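UDP-glucose 6-dehydrogenase (Pyrobaculum islandicum, PDB 3VTF) probably catalyses the two-step, NAD-dependent oxidation of UDP-glucose to UDP-glucuronate, and binds UDP-glucose. Local coordinates at residues T101-G106 with R125-G130; A115-V120 with P148-G153. All blocks are in the same frame, centred on the assembly; numbering follows the deposited sequence.

Contact 1: residues T101-G106 with R125-G130; sequences TFIAVG and RAVGRG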
ATOM      1  N   THR A 101     -10.144  15.869 -28.946  1.00 19.55           N
ATOM      2  CA  THR A 101     -11.208  14.864 -28.704  1.00 18.66           C
ATOM      3  C   THR A 101     -10.705  13.968 -27.550  1.00 20.84           C
ATOM      4  O   THR A 101      -9.580  13.427 -27.628  1.00 21.90           O
ATOM      5  CB  THR A 101     -11.406  13.964 -29.932  1.00 21.97           C
ATOM      6  OG1 THR A 101     -11.916  14.794 -30.986  1.00 23.01           O
ATOM      7  CG2 THR A 101     -12.444  12.768 -29.659  1.00 19.62           C
ATOM      8  N   PHE A 102     -11.493  13.900 -26.465  1.00 19.40           N
ATOM      9  CA  PHE A 102     -11.218  12.924 -25.397  1.00 19.21           C
ATOM     10  C   PHE A 102     -11.834  11.574 -25.724  1.00 20.83           C
ATOM     11  O   PHE A 102     -13.068  11.426 -25.828  1.00 20.02           O
ATOM     12  CB  PHE A 102     -11.807  13.471 -24.075  1.00 18.55           C
ATOM     13  CG  PHE A 102     -11.025  14.693 -23.607  1.00 20.07           C
ATOM     14  CD1 PHE A 102     -10.060  14.556 -22.613  1.00 20.19           C
ATOM     15  CD2 PHE A 102     -11.243  15.956 -24.164  1.00 22.79           C
ATOM     16  CE1 PHE A 102      -9.303  15.630 -22.223  1.00 21.33           C
ATOM     17  CE2 PHE A 102     -10.474  17.046 -23.767  1.00 23.66           C
ATOM     18  CZ  PHE A 102      -9.514  16.892 -22.801  1.00 21.62           C
ATOM     19  N   ILE A 103     -11.004  10.543 -25.851  1.00 18.00           N
ATOM     20  CA  ILE A 103     -11.582   9.231 -26.093  1.00 18.50           C
ATOM     21  C   ILE A 103     -11.817   8.630 -24.732  1.00 19.59           C
ATOM     22  O   ILE A 103     -10.847   8.411 -23.938  1.00 18.52           O
ATOM     23  CB  ILE A 103     -10.611   8.352 -26.917  1.00 18.81           C
ATOM     24  CG1 ILE A 103     -10.434   8.982 -28.325  1.00 18.81           C
ATOM     25  CG2 ILE A 103     -11.046   6.859 -26.939  1.00 19.19           C
ATOM     26  CD1 ILE A 103      -9.314   8.257 -29.111  1.00 19.82           C
ATOM     27  N   ALA A 104     -13.084   8.268 -24.481  1.00 18.84           N
ATOM     28  CA  ALA A 104     -13.461   7.749 -23.157  1.00 22.03           C
ATOM     29  C   ALA A 104     -14.282   6.498 -23.286  1.00 22.92           C
ATOM     30  O   ALA A 104     -15.090   6.213 -22.413  1.00 23.38           O
ATOM     31  CB  ALA A 104     -14.246   8.815 -22.330  1.00 21.11           C
ATOM     32  N   VAL A 105     -14.097   5.713 -24.367  1.00 22.76           N
ATOM     33  CA  VAL A 105     -14.889   4.476 -24.539  1.00 22.50           C
ATOM     34  C   VAL A 105     -14.330   3.367 -23.642  1.00 22.25           C
ATOM     35  O   VAL A 105     -13.216   3.474 -23.042  1.00 22.82           O
ATOM     36  CB  VAL A 105     -14.829   4.036 -26.011  1.00 22.04           C
ATOM     37  CG1 VAL A 105     -15.446   5.164 -26.816  1.00 21.23           C
ATOM     38  CG2 VAL A 105     -13.348   3.900 -26.482  1.00 18.94           C
ATOM     39  N   GLY A 106     -15.101   2.291 -23.502  1.00 20.75           N
ATOM     40  CA  GLY A 106     -14.654   1.240 -22.548  1.00 20.67           C
ATOM     41  C   GLY A 106     -13.424   0.426 -22.990  1.00 20.72           C
ATOM     42  O   GLY A 106     -13.002   0.412 -24.194  1.00 21.77           O
ATOM     43  N   ARG A 125     -10.101   5.790 -35.077  1.00 23.01           N
ATOM     44  CA  ARG A 125     -10.297   5.871 -36.572  1.00 26.06           C
ATOM     45  C   ARG A 125     -11.321   6.955 -36.839  1.00 27.20           C
ATOM     46  O   ARG A 125     -11.212   7.726 -37.817  1.00 28.88           O
ATOM     47  CB  ARG A 125     -10.765   4.512 -37.127  1.00 25.15           C
ATOM     48  CG  ARG A 125      -9.610   3.508 -37.126  1.00 27.16           C
ATOM     49  CD  ARG A 125      -9.829   2.249 -38.016  1.00 26.68           C
ATOM     50  NE  ARG A 125      -8.677   1.331 -37.823  1.00 32.53           N
ATOM     51  CZ  ARG A 125      -7.487   1.507 -38.408  1.00 33.41           C
ATOM     52  NH1 ARG A 125      -7.334   2.496 -39.265  1.00 35.89           N
ATOM     53  NH2 ARG A 125      -6.437   0.729 -38.160  1.00 34.29           N
ATOM     54  N   ALA A 126     -12.361   7.035 -35.980  1.00 25.93           N
ATOM     55  CA  ALA A 126     -13.326   8.126 -36.163  1.00 23.11           C
ATOM     56  C   ALA A 126     -12.715   9.484 -36.007  1.00 25.98           C
ATOM     57  O   ALA A 126     -13.059  10.433 -36.738  1.00 24.22           O
ATOM     58  CB  ALA A 126     -14.558   7.975 -35.255  1.00 26.07           C
ATOM     59  N   VAL A 127     -11.811   9.604 -35.034  1.00 22.35           N
ATOM     60  CA  VAL A 127     -11.095  10.802 -34.829  1.00 22.85           C
ATOM     61  C   VAL A 127     -10.296  11.125 -36.085  1.00 23.49           C
ATOM     62  O   VAL A 127     -10.342  12.291 -36.533  1.00 23.61           O
ATOM     63  CB  VAL A 127     -10.194  10.743 -33.574  1.00 23.89           C
ATOM     64  CG1 VAL A 127      -9.318  11.975 -33.535  1.00 20.48           C
ATOM     65  CG2 VAL A 127     -11.095  10.725 -32.258  1.00 19.41           C
ATOM     66  N   GLY A 128      -9.589  10.116 -36.622  1.00 21.46           N
ATOM     67  CA  GLY A 128      -8.787  10.342 -37.865  1.00 24.97           C
ATOM     68  C   GLY A 128      -9.701  10.858 -39.031  1.00 24.36           C
ATOM     69  O   GLY A 128      -9.393  11.793 -39.705  1.00 25.88           O
ATOM     70  N   ARG A 129     -10.869  10.285 -39.173  1.00 28.45           N
ATOM     71  CA  ARG A 129     -11.832  10.783 -40.245  1.00 28.67           C
ATOM     72  C   ARG A 129     -12.291  12.214 -39.975  1.00 28.76           C
ATOM     73  O   ARG A 129     -12.377  13.059 -40.858  1.00 24.53           O
ATOM     74  CB  ARG A 129     -12.976   9.798 -40.265  1.00 28.48           C
ATOM     75  CG  ARG A 129     -12.561   8.491 -40.940  1.00 31.88           C
ATOM     76  CD  ARG A 129     -13.763   7.651 -41.348  1.00 36.17           C
ATOM     77  NE  ARG A 129     -14.453   7.192 -40.164  1.00 38.31           N
ATOM     78  CZ  ARG A 129     -14.217   6.036 -39.521  1.00 39.78           C
ATOM     79  NH1 ARG A 129     -13.357   5.163 -39.970  1.00 35.06           N
ATOM     80  NH2 ARG A 129     -14.902   5.739 -38.431  1.00 39.12           N
ATOM     81  N   GLY A 130     -12.502  12.561 -38.703  1.00 25.93           N
ATOM     82  CA  GLY A 130     -12.964  13.932 -38.418  1.00 23.83           C
ATOM     83  C   GLY A 130     -11.847  14.908 -38.691  1.00 26.54           C
ATOM     84  O   GLY A 130     -12.078  16.025 -39.187  1.00 28.05           O
TER
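T101, on the strand, and V127, on the helix, mark the closest backbone approach of the two segments, with 7.4 Å between their CA atoms. Each side chain sets out toward the other segment, and the two meet tip to tip, methyl against methyl: T101 CG2 lies 3.6 Å from V127 CG2. The threonine rotamer sorts its two branches by chemistry. With chi1 at -66°, CG2 stands anti to the backbone N and turns to the valine, while OG1 sits beside that N and hydrogen-bonds the hydroxyl of S25 on the neighbouring strand 23-27. V127 has CG1 anti to its own N (chi1 172°), which places CG2 beside the N and facing the strand. The same methyl also serves the next strand residue that faces the helix, since I103 CG1 passes it at 4.4 Å, a looser apolar contact. F102, between the two, points away from the helix and meets the ring of F40 on the other side of the sheet. L27, V95 and V140 also pack on V127. The strand itself is held by backbone hydrogen bonds to strands 23-27 and 139-142. Strand 100-103, helix 118-134 and strand 139-142 form a beta-alpha-beta crossover of the Rossmann-type NAD-binding domain, and this is its strand-to-helix packing. Because the three touching residues are buried and meet through carbon atoms alone, the contact rests on apolar packing, with the one hydroxyl among them satisfied by S25 within the sheet.

Contact 2: residues A115-V120 with P148-G153; sequences ADLRYV and PGTTEG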
ATOM      1  N   ALA A 115      -6.467  -6.351 -22.007  1.00 21.45           N
ATOM      2  CA  ALA A 115      -7.381  -5.274 -22.352  1.00 21.75           C
ATOM      3  C   ALA A 115      -7.919  -5.471 -23.806  1.00 19.59           C
ATOM      4  O   ALA A 115      -7.132  -5.611 -24.733  1.00 21.18           O
ATOM      5  CB  ALA A 115      -6.680  -3.891 -22.283  1.00 22.31           C
ATOM      6  N   ASP A 116      -9.221  -5.344 -23.977  1.00 22.34           N
ATOM      7  CA  ASP A 116      -9.881  -5.346 -25.307  1.00 22.32           C
ATOM      8  C   ASP A 116      -9.744  -3.892 -25.781  1.00 20.61           C
ATOM      9  O   ASP A 116     -10.469  -3.029 -25.321  1.00 22.50           O
ATOM     10  CB  ASP A 116     -11.384  -5.635 -25.142  1.00 23.15           C
ATOM     11  CG  ASP A 116     -12.150  -5.646 -26.504  1.00 26.60           C
ATOM     12  OD1 ASP A 116     -11.644  -5.172 -27.511  1.00 26.59           O
ATOM     13  OD2 ASP A 116     -13.243  -6.147 -26.548  1.00 28.15           O
ATOM     14  N   LEU A 117      -8.960  -3.673 -26.814  1.00 18.71           N
ATOM     15  CA  LEU A 117      -8.757  -2.312 -27.371  1.00 19.04           C
ATOM     16  C   LEU A 117      -9.549  -1.970 -28.660  1.00 19.40           C
ATOM     17  O   LEU A 117      -9.340  -0.899 -29.315  1.00 19.89           O
ATOM     18  CB  LEU A 117      -7.243  -2.044 -27.602  1.00 19.27           C
ATOM     19  CG  LEU A 117      -6.451  -2.076 -26.249  1.00 22.64           C
ATOM     20  CD1 LEU A 117      -4.960  -1.964 -26.592  1.00 21.91           C
ATOM     21  CD2 LEU A 117      -6.915  -0.962 -25.274  1.00 21.87           C
ATOM     22  N   ARG A 118     -10.496  -2.817 -28.994  1.00 20.99           N
ATOM     23  CA  ARG A 118     -11.308  -2.545 -30.216  1.00 23.86           C
ATOM     24  C   ARG A 118     -12.147  -1.300 -30.136  1.00 20.67           C
ATOM     25  O   ARG A 118     -12.279  -0.601 -31.134  1.00 21.07           O
ATOM     26  CB  ARG A 118     -12.249  -3.740 -30.504  1.00 23.04           C
ATOM     27  CG  ARG A 118     -11.545  -5.033 -30.979  1.00 27.67           C
ATOM     28  CD  ARG A 118     -12.651  -6.120 -31.120  1.00 31.39           C
ATOM     29  NE  ARG A 118     -13.299  -6.327 -29.794  1.00 27.01           N
ATOM     30  CZ  ARG A 118     -14.578  -6.527 -29.629  1.00 33.62           C
ATOM     31  NH1 ARG A 118     -15.391  -6.594 -30.709  1.00 30.64           N
ATOM     32  NH2 ARG A 118     -15.064  -6.602 -28.392  1.00 31.18           N
ATOM     33  N   TYR A 119     -12.732  -0.972 -28.962  1.00 18.70           N
ATOM     34  CA  TYR A 119     -13.540   0.257 -28.836  1.00 18.61           C
ATOM     35  C   TYR A 119     -12.679   1.507 -29.004  1.00 19.06           C
ATOM     36  O   TYR A 119     -13.096   2.488 -29.672  1.00 20.94           O
ATOM     37  CB  TYR A 119     -14.258   0.314 -27.433  1.00 19.47           C
ATOM     38  CG  TYR A 119     -15.114  -0.944 -27.154  1.00 22.89           C
ATOM     39  CD1 TYR A 119     -16.464  -0.929 -27.465  1.00 23.49           C
ATOM     40  CD2 TYR A 119     -14.558  -2.124 -26.665  1.00 21.02           C
ATOM     41  CE1 TYR A 119     -17.276  -2.050 -27.270  1.00 27.67           C
ATOM     42  CE2 TYR A 119     -15.352  -3.238 -26.494  1.00 24.42           C
ATOM     43  CZ  TYR A 119     -16.708  -3.205 -26.816  1.00 26.86           C
ATOM     44  OH  TYR A 119     -17.516  -4.334 -26.602  1.00 32.68           O
ATOM     45  N   VAL A 120     -11.493   1.503 -28.346  1.00 19.63           N
ATOM     46  CA  VAL A 120     -10.540   2.623 -28.497  1.00 19.66           C
ATOM     47  C   VAL A 120     -10.056   2.730 -29.989  1.00 19.84           C
ATOM     48  O   VAL A 120      -9.962   3.835 -30.526  1.00 19.75           O
ATOM     49  CB  VAL A 120      -9.315   2.357 -27.574  1.00 21.35           C
ATOM     50  CG1 VAL A 120      -8.108   3.320 -27.856  1.00 19.78           C
ATOM     51  CG2 VAL A 120      -9.763   2.459 -26.065  1.00 20.45           C
ATOM     52  N   PRO A 148       0.183   0.701 -21.424  1.00 16.75           N
ATOM     53  CA  PRO A 148       1.204   1.657 -21.825  1.00 18.33           C
ATOM     54  C   PRO A 148       1.678   1.380 -23.211  1.00 20.85           C
ATOM     55  O   PRO A 148       1.958   0.218 -23.520  1.00 18.56           O
ATOM     56  CB  PRO A 148       2.353   1.384 -20.813  1.00 20.57           C
ATOM     57  CG  PRO A 148       1.575   0.940 -19.514  1.00 21.04           C
ATOM     58  CD  PRO A 148       0.428   0.109 -20.070  1.00 18.06           C
ATOM     59  N   GLY A 149       1.803   2.414 -24.043  1.00 20.46           N
ATOM     60  CA  GLY A 149       2.210   2.212 -25.433  1.00 20.88           C
ATOM     61  C   GLY A 149       1.025   2.387 -26.319  1.00 21.43           C
ATOM     62  O   GLY A 149       1.225   2.619 -27.523  1.00 19.79           O
ATOM     63  N   THR A 150      -0.219   2.327 -25.784  1.00 17.01           N
ATOM     64  CA  THR A 150      -1.394   2.362 -26.698  1.00 18.09           C
ATOM     65  C   THR A 150      -1.565   3.734 -27.371  1.00 17.20           C
ATOM     66  O   THR A 150      -1.988   3.824 -28.553  1.00 18.14           O
ATOM     67  CB  THR A 150      -2.705   2.059 -25.891  1.00 18.51           C
ATOM     68  OG1 THR A 150      -2.585   0.746 -25.359  1.00 19.61           O
ATOM     69  CG2 THR A 150      -3.977   2.109 -26.719  1.00 18.49           C
ATOM     70  N   THR A 151      -1.284   4.810 -26.639  1.00 18.09           N
ATOM     71  CA  THR A 151      -1.533   6.192 -27.134  1.00 17.98           C
ATOM     72  C   THR A 151      -0.641   6.517 -28.359  1.00 22.65           C
ATOM     73  O   THR A 151      -1.167   6.934 -29.416  1.00 20.58           O
ATOM     74  CB  THR A 151      -1.350   7.261 -26.038  1.00 22.19           C
ATOM     75  OG1 THR A 151      -2.337   7.015 -24.991  1.00 22.10           O
ATOM     76  CG2 THR A 151      -1.593   8.702 -26.596  1.00 20.82           C
ATOM     77  N   GLU A 152       0.653   6.264 -28.245  1.00 18.56           N
ATOM     78  CA  GLU A 152       1.564   6.622 -29.329  1.00 22.33           C
ATOM     79  C   GLU A 152       1.633   5.485 -30.313  1.00 23.90           C
ATOM     80  O   GLU A 152       2.194   5.659 -31.390  1.00 21.19           O
ATOM     81  CB  GLU A 152       2.976   6.845 -28.760  1.00 23.46           C
ATOM     82  CG  GLU A 152       2.960   8.177 -28.026  1.00 27.73           C
ATOM     83  CD  GLU A 152       4.295   8.405 -27.394  1.00 38.21           C
ATOM     84  OE1 GLU A 152       4.671   7.512 -26.606  1.00 42.58           O
ATOM     85  OE2 GLU A 152       4.908   9.442 -27.694  1.00 48.02           O
ATOM     86  N   GLY A 153       1.139   4.296 -29.922  1.00 22.44           N
ATOM     87  CA  GLY A 153       1.133   3.150 -30.862  1.00 23.00           C
ATOM     88  C   GLY A 153      -0.176   3.008 -31.593  1.00 23.53           C
ATOM     89  O   GLY A 153      -0.449   3.777 -32.515  1.00 23.21           O
TER
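L117 carries CG beside its backbone N (chi1 -63°) and then runs extended, with CD1 anti to CA, while T150 (chi1 -62°) holds CG2 anti to its N and OG1 beside it; together these torsions bring the two side chains together tip to tip. L117 CD1 touches T150 OG1 at 3.8 Å, and T150 CG2 stands slightly farther from the same methyl, at 4.2 Å. This is van der Waals packing against a hydroxyl whose polar need is met by the carbonyl O of P147. V120, in the first turn of its helix, adds a looser touch, CG1 to T150 CG2 at 4.5 Å. The arrangement joins the starts of two helices, 118-134 and 151-160, that follow successive strands of the Rossmann-type domain; L154 and V155 extend the apolar patch along the second helix. L117 is the N-cap residue of the first. Just before it, D116 OD1 accepts from R118 N at 3.0 Å (161°), closing an Asx turn. R118 also grips the carboxylate side-on: in a salt bridge NH2 meets the syn lone pair of OD2 at 2.6 Å, with OD2 in the guanidinium plane; OD1, 3.0 Å from NE, is tilted out of it. Holding both oxygens, with OD1 taking two donors, fixes the carboxylate's rotation and would favour its charged form. Behind the 148-153 segment, E225 of helix 221-251 accepts hydrogen bonds from G149 N and T151 OG1.

In the fold
Helix 118-134 serves both contacts: its first turn belongs to contact 2, and its later turns pack on strand 100-103 in contact 1. The segments alternate along the chain, and the contact centres lie 12 Å apart. They touch directly where the chain leaves the strand, with V105 CG2 3.5 Å from Y119 O and 3.6 Å from V120 N. Contact 2 lies beside the probable NAD(+) site and contact 1 somewhat farther from it: the side chain of T107, predicted to bind NAD(+), is about 4 Å from that of V120 and about 8 Å from that of I103. The side chain of T145, predicted likewise, is about 8 Å from that of L117. Bound UDP-glucose lies farther off, about 13 Å from the V120 side chain.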